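Local coordinates for putative Outer membrane protein (Helicobacter pylori, PDB 6GW5) that forms the adhesin domain of SabA, a longer outer membrane protein with lectin character that probably binds Lewis-type glycans on host cells, at residues 16-21 against 360-365; 202-207 against 290-295. One frame throughout, in Å; residues are numbered along the deposited sequence.

Interaction 1 (16-21 against 360-365); sequences SQYLNQ and NNAKNL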
loop_
_atom_site.group_PDB
_atom_site.type_symbol
_atom_site.label_atom_id
_atom_site.label_comp_id
_atom_site.label_asym_id
_atom_site.label_seq_id
_atom_site.Cartn_x
_atom_site.Cartn_y
_atom_site.Cartn_z
ATOM N N SER A 16 26.753 -28.068 1.336
ATOM C CA SER A 16 25.410 -28.061 1.849
ATOM C C SER A 16 24.674 -26.846 1.374
ATOM O O SER A 16 23.511 -26.932 1.021
ATOM C CB SER A 16 25.441 -28.070 3.361
ATOM O OG SER A 16 24.130 -28.068 3.866
ATOM N N GLN A 17 25.359 -25.716 1.363
ATOM C CA GLN A 17 24.721 -24.537 0.866
ATOM C C GLN A 17 24.482 -24.672 -0.634
ATOM O O GLN A 17 23.401 -24.359 -1.081
ATOM C CB GLN A 17 25.326 -23.212 1.393
ATOM C CG GLN A 17 25.850 -22.207 0.369
ATOM C CD GLN A 17 24.848 -21.656 -0.656
ATOM O OE1 GLN A 17 25.161 -21.713 -1.831
ATOM N NE2 GLN A 17 23.685 -21.140 -0.247
ATOM N N TYR A 18 25.433 -25.186 -1.403
ATOM C CA TYR A 18 25.192 -25.326 -2.863
ATOM C C TYR A 18 23.951 -26.193 -3.121
ATOM O O TYR A 18 23.193 -25.953 -4.068
ATOM C CB TYR A 18 26.388 -25.930 -3.609
ATOM C CG TYR A 18 27.645 -25.074 -3.760
ATOM C CD1 TYR A 18 27.580 -23.705 -4.073
ATOM C CD2 TYR A 18 28.919 -25.670 -3.681
ATOM C CE1 TYR A 18 28.735 -22.949 -4.234
ATOM C CE2 TYR A 18 30.072 -24.933 -3.871
ATOM C CZ TYR A 18 29.979 -23.577 -4.137
ATOM O OH TYR A 18 31.138 -22.839 -4.290
ATOM N N LEU A 19 23.786 -27.224 -2.299
ATOM C CA LEU A 19 22.683 -28.155 -2.467
ATOM C C LEU A 19 21.363 -27.499 -2.117
ATOM O O LEU A 19 20.351 -27.798 -2.706
ATOM C CB LEU A 19 22.891 -29.393 -1.619
ATOM C CG LEU A 19 24.141 -30.205 -1.965
ATOM C CD1 LEU A 19 24.305 -31.382 -1.008
ATOM C CD2 LEU A 19 24.161 -30.709 -3.403
ATOM N N ASN A 20 21.349 -26.618 -1.146
ATOM C CA ASN A 20 20.108 -25.947 -0.816
ATOM C C ASN A 20 19.730 -25.029 -1.917
ATOM O O ASN A 20 18.561 -24.874 -2.216
ATOM C CB ASN A 20 20.238 -25.174 0.480
ATOM C CG ASN A 20 20.063 -26.061 1.696
ATOM O OD1 ASN A 20 20.999 -26.575 2.218
ATOM N ND2 ASN A 20 18.846 -26.264 2.102
ATOM N N GLN A 21 20.762 -24.420 -2.502
ATOM C CA GLN A 21 20.639 -23.456 -3.579
ATOM C C GLN A 21 20.056 -24.168 -4.807
ATOM O O GLN A 21 19.135 -23.693 -5.439
ATOM C CB GLN A 21 22.046 -22.860 -3.864
ATOM C CG GLN A 21 22.088 -21.648 -4.759
ATOM C CD GLN A 21 21.664 -20.339 -4.085
ATOM O OE1 GLN A 21 21.606 -20.215 -2.840
ATOM N NE2 GLN A 21 21.398 -19.347 -4.898
ATOM N N ASN A 360 27.959 -27.345 -11.020
ATOM C CA ASN A 360 29.368 -27.547 -11.310
ATOM C C ASN A 360 30.238 -27.301 -10.091
ATOM O O ASN A 360 31.033 -28.159 -9.715
ATOM C CB ASN A 360 29.773 -26.747 -12.509
ATOM C CG ASN A 360 29.409 -27.463 -13.794
ATOM O OD1 ASN A 360 29.914 -28.542 -14.109
ATOM N ND2 ASN A 360 28.510 -26.902 -14.513
ATOM N N ASN A 361 29.964 -26.212 -9.383
ATOM C CA ASN A 361 30.653 -25.947 -8.123
ATOM C C ASN A 361 30.466 -27.053 -7.137
ATOM O O ASN A 361 31.411 -27.454 -6.484
ATOM C CB ASN A 361 30.253 -24.601 -7.488
ATOM C CG ASN A 361 30.783 -23.407 -8.276
ATOM O OD1 ASN A 361 31.842 -23.452 -8.912
ATOM N ND2 ASN A 361 30.042 -22.351 -8.256
ATOM N N ALA A 362 29.242 -27.547 -7.042
ATOM C CA ALA A 362 28.947 -28.597 -6.082
ATOM C C ALA A 362 29.641 -29.892 -6.460
ATOM O O ALA A 362 30.141 -30.585 -5.589
ATOM C CB ALA A 362 27.469 -28.797 -5.952
ATOM N N LYS A 363 29.707 -30.180 -7.757
ATOM C CA LYS A 363 30.293 -31.425 -8.270
ATOM C C LYS A 363 31.825 -31.442 -8.037
ATOM O O LYS A 363 32.365 -32.409 -7.522
ATOM C CB LYS A 363 29.940 -31.520 -9.752
ATOM C CG LYS A 363 30.429 -32.701 -10.622
ATOM C CD LYS A 363 30.135 -32.405 -12.104
ATOM C CE LYS A 363 29.715 -33.561 -13.018
ATOM N NZ LYS A 363 30.853 -34.432 -13.425
ATOM N N ASN A 364 32.483 -30.321 -8.337
ATOM C CA ASN A 364 33.915 -30.141 -8.123
ATOM C C ASN A 364 34.277 -30.132 -6.663
ATOM O O ASN A 364 35.243 -30.764 -6.258
ATOM C CB ASN A 364 34.412 -28.842 -8.748
ATOM C CG ASN A 364 34.311 -28.850 -10.260
ATOM O OD1 ASN A 364 34.463 -29.893 -10.909
ATOM N ND2 ASN A 364 34.046 -27.675 -10.841
ATOM N N LEU A 365 33.477 -29.462 -5.863
ATOM C CA LEU A 365 33.694 -29.447 -4.424
ATOM C C LEU A 365 33.543 -30.863 -3.805
ATOM O O LEU A 365 34.351 -31.277 -2.970
ATOM C CB LEU A 365 32.742 -28.445 -3.741
ATOM C CG LEU A 365 32.885 -28.282 -2.229
ATOM C CD1 LEU A 365 34.332 -28.022 -1.865
ATOM C CD2 LEU A 365 32.019 -27.148 -1.741
#
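Tyr18 and Asn361 face each other across two helices with the same first torsion. In each, CG lies anti to its own carbonyl carbon, with chi1 close to -70°. Both CB atoms point at the opposite helix. This carries the Tyr18 ring across to the 360-365 segment, and Asn361 comes over one of its faces. The touching atom is the methylene, not the amide. Asn361 CB stands 3.8 Å from the centroid of the Tyr18 ring, displaced toward its rim. This is a CH-pi contact, and the nearest ring atom is Tyr18 CZ, 3.5 Å from Asn361 CB. The amide plane of Asn361 is turned 30° from the ring.

Leu365 lies one turn further along the same helix. Its CD2 methyl meets Tyr18 CE2 at 3.6 Å, and the two side chains run at about a right angle. Ala362 packs against the base of the tyrosine, with Ala362 CB 3.9 Å from Tyr18 CB. The CA atoms of Tyr18 and Ala362 are the closest pair across the segments, 5.9 Å apart, consistent with the small side chain of Ala362. No hydrogen bond links the two segments, so the contact rests on van der Waals and CH-pi packing.

Leu15 and Gln14, from the preceding turn of helix 3-32, also touch Leu365. Ile383, on a short strand, touches both Ala362 and Leu19. Leu19 also meets Leu409 of helix 403-415. The segment axes approach to 9.4 Å and run roughly antiparallel, at 149°. Such packing is characteristic of antiparallel helices in a helical bundle. Here it joins the N-terminal helix of the adhesin domain, much of it predicted to be coiled coil, to helix 348-370.

Interaction 2 (202-207 against 290-295); sequences SGAIDS and YRYLEK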
loop_
_atom_site.group_PDB
_atom_site.type_symbol
_atom_site.label_atom_id
_atom_site.label_comp_id
_atom_site.label_asym_id
_atom_site.label_seq_id
_atom_site.Cartn_x
_atom_site.Cartn_y
_atom_site.Cartn_z
ATOM N N SER A 202 -14.430 12.792 29.346
ATOM C CA SER A 202 -12.947 12.670 29.354
ATOM C C SER A 202 -12.410 12.369 27.986
ATOM O O SER A 202 -12.965 11.544 27.241
ATOM C CB SER A 202 -12.473 11.573 30.276
ATOM O OG SER A 202 -13.069 11.731 31.535
ATOM N N GLY A 203 -11.345 13.076 27.637
ATOM C CA GLY A 203 -10.786 12.974 26.300
ATOM C C GLY A 203 -11.383 13.939 25.294
ATOM O O GLY A 203 -10.997 13.883 24.108
ATOM N N ALA A 204 -12.294 14.820 25.729
ATOM C CA ALA A 204 -12.737 15.921 24.903
ATOM C C ALA A 204 -11.528 16.755 24.699
ATOM O O ALA A 204 -10.595 16.715 25.509
ATOM C CB ALA A 204 -13.828 16.753 25.569
ATOM N N ILE A 205 -11.580 17.515 23.614
ATOM C CA ILE A 205 -10.497 18.392 23.172
ATOM C C ILE A 205 -11.006 19.839 23.227
ATOM O O ILE A 205 -12.047 20.168 22.581
ATOM C CB ILE A 205 -10.105 18.033 21.737
ATOM C CG1 ILE A 205 -9.519 16.605 21.723
ATOM C CG2 ILE A 205 -9.134 19.056 21.176
ATOM C CD1 ILE A 205 -9.061 16.117 20.357
ATOM N N ASP A 206 -10.344 20.677 24.022
ATOM C CA ASP A 206 -10.848 22.054 24.231
ATOM C C ASP A 206 -9.795 23.118 23.978
ATOM O O ASP A 206 -10.022 24.287 24.224
ATOM C CB ASP A 206 -11.487 22.179 25.615
ATOM C CG ASP A 206 -10.518 21.911 26.727
ATOM O OD1 ASP A 206 -9.309 21.729 26.436
ATOM O OD2 ASP A 206 -10.959 21.905 27.904
ATOM N N SER A 207 -8.669 22.698 23.399
ATOM C CA SER A 207 -7.554 23.571 23.107
ATOM C C SER A 207 -7.840 24.466 21.898
ATOM O O SER A 207 -8.866 24.352 21.198
ATOM C CB SER A 207 -6.283 22.726 22.878
ATOM O OG SER A 207 -6.453 21.854 21.778
ATOM N N TYR A 290 -9.486 11.349 16.517
ATOM C CA TYR A 290 -10.181 10.432 15.622
ATOM C C TYR A 290 -11.610 10.289 16.103
ATOM O O TYR A 290 -12.500 10.205 15.274
ATOM C CB TYR A 290 -9.487 9.041 15.461
ATOM C CG TYR A 290 -10.257 8.162 14.493
ATOM C CD1 TYR A 290 -10.082 8.299 13.124
ATOM C CD2 TYR A 290 -11.263 7.310 14.934
ATOM C CE1 TYR A 290 -10.846 7.586 12.216
ATOM C CE2 TYR A 290 -12.023 6.581 14.034
ATOM C CZ TYR A 290 -11.806 6.708 12.676
ATOM O OH TYR A 290 -12.562 6.029 11.745
ATOM N N ARG A 291 -11.848 10.361 17.409
ATOM C CA ARG A 291 -13.227 10.343 17.913
ATOM C C ARG A 291 -14.072 11.511 17.428
ATOM O O ARG A 291 -15.284 11.378 17.294
ATOM C CB ARG A 291 -13.279 10.260 19.421
ATOM C CG ARG A 291 -13.359 8.813 19.870
ATOM C CD ARG A 291 -13.132 8.571 21.359
ATOM N NE ARG A 291 -14.032 9.356 22.211
ATOM C CZ ARG A 291 -15.371 9.189 22.368
ATOM N NH1 ARG A 291 -16.065 8.257 21.681
ATOM N NH2 ARG A 291 -16.050 9.995 23.219
ATOM N N TYR A 292 -13.442 12.657 17.203
ATOM C CA TYR A 292 -14.150 13.819 16.693
ATOM C C TYR A 292 -14.333 13.618 15.200
ATOM O O TYR A 292 -15.427 13.828 14.667
ATOM C CB TYR A 292 -13.398 15.130 16.944
ATOM C CG TYR A 292 -13.587 15.762 18.324
ATOM C CD1 TYR A 292 -12.985 15.248 19.428
ATOM C CD2 TYR A 292 -14.321 16.942 18.478
ATOM C CE1 TYR A 292 -13.136 15.851 20.652
ATOM C CE2 TYR A 292 -14.477 17.534 19.698
ATOM C CZ TYR A 292 -13.882 16.989 20.773
ATOM O OH TYR A 292 -14.004 17.593 21.982
ATOM N N LEU A 293 -13.277 13.203 14.516
ATOM C CA LEU A 293 -13.385 13.052 13.077
ATOM C C LEU A 293 -14.514 12.063 12.667
ATOM O O LEU A 293 -15.355 12.331 11.842
ATOM C CB LEU A 293 -12.044 12.637 12.543
ATOM C CG LEU A 293 -11.955 12.445 11.030
ATOM C CD1 LEU A 293 -12.050 13.755 10.287
ATOM C CD2 LEU A 293 -10.617 11.777 10.719
ATOM N N GLU A 294 -14.607 10.971 13.368
ATOM C CA GLU A 294 -15.493 9.908 13.012
ATOM C C GLU A 294 -16.935 10.252 13.316
ATOM O O GLU A 294 -17.852 9.611 12.807
ATOM C CB GLU A 294 -15.002 8.666 13.786
ATOM C CG GLU A 294 -15.760 7.383 13.537
ATOM C CD GLU A 294 -16.938 7.217 14.469
ATOM O OE1 GLU A 294 -16.794 7.645 15.646
ATOM O OE2 GLU A 294 -17.979 6.685 14.003
ATOM N N LYS A 295 -17.127 11.221 14.208
ATOM C CA LYS A 295 -18.429 11.780 14.481
ATOM C C LYS A 295 -18.629 13.213 14.093
ATOM O O LYS A 295 -19.554 13.839 14.563
ATOM C CB LYS A 295 -18.725 11.648 15.953
ATOM C CG LYS A 295 -18.842 10.194 16.309
ATOM C CD LYS A 295 -19.868 9.997 17.394
ATOM C CE LYS A 295 -19.704 8.637 18.027
ATOM N NZ LYS A 295 -20.051 7.550 17.064
#
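Tyr292 reaches from helix 287-293 to the 202-207 loop. Its CB leaves the helix toward the loop. With chi1 at -83°, CG lies anti to the carbonyl carbon, which sends the ring out toward Ile205. The first ring atom to meet the loop is CD1. Tyr292 CD1 is 4.1 Å from the Ile205 CD1 methyl. Next along the same side is CE1, which packs on the aliphatic chain of Ile205. Tyr292 CE1 lies 3.8 Å from Ile205 CG1. The two side chains approach at a slant. Further out, Tyr292 CZ comes within 4.0 Å of Ile205 CB.

The tip is the phenol oxygen, which meets the backbone. Ile205 N donates a hydrogen bond to Tyr292 OH at 2.9 Å, and the N-H points almost straight at the oxygen, at 175°. Ala204 lies beyond the end of the ring, with its CA near the ring plane. Ala204 CA is 3.6 Å from Tyr292 OH, and the Ala204 CB methyl is 3.7 Å from the same oxygen.

Trp190 packs edge-to-face with the Tyr292 ring and also touches Ile205, while Val198 and Ser199, from the same loop, touch the tyrosine side chain too. Arg291 NH2 is hydrogen-bonded to Gly197 O, a further hydrogen bond between this helix and the loop.

The chemistry is mixed. The ring packs on apolar carbon, while its hydroxyl takes up a main-chain N-H in a loop without regular structure. At this contact the loop is met through that one N-H and through the side chain of Ile205 beside it. The nearly linear N-H geometry implies a well-directed bond, with Tyr292 OH as acceptor.

In the fold
From the N terminus, helix 3-32 supplies the first side of interaction 1. The chain then runs through helices and loops to the 202-207 loop, which precedes strand 208-209. It continues through helices 215-240 and 255-283 to helix 287-293, where interaction 2 closes a loop with 82 residues between its segments. Helix 317-346 follows, and helix 348-370 closes interaction 1 after 338 intervening residues. Interaction 2 is therefore nested inside interaction 1. The two lie on opposite sides of the chain's centre, with their own centres about 63 Å apart. Interaction 1 ties the N-terminal helix to helix 348-370; interaction 2 ties a mid-chain loop to a short helix.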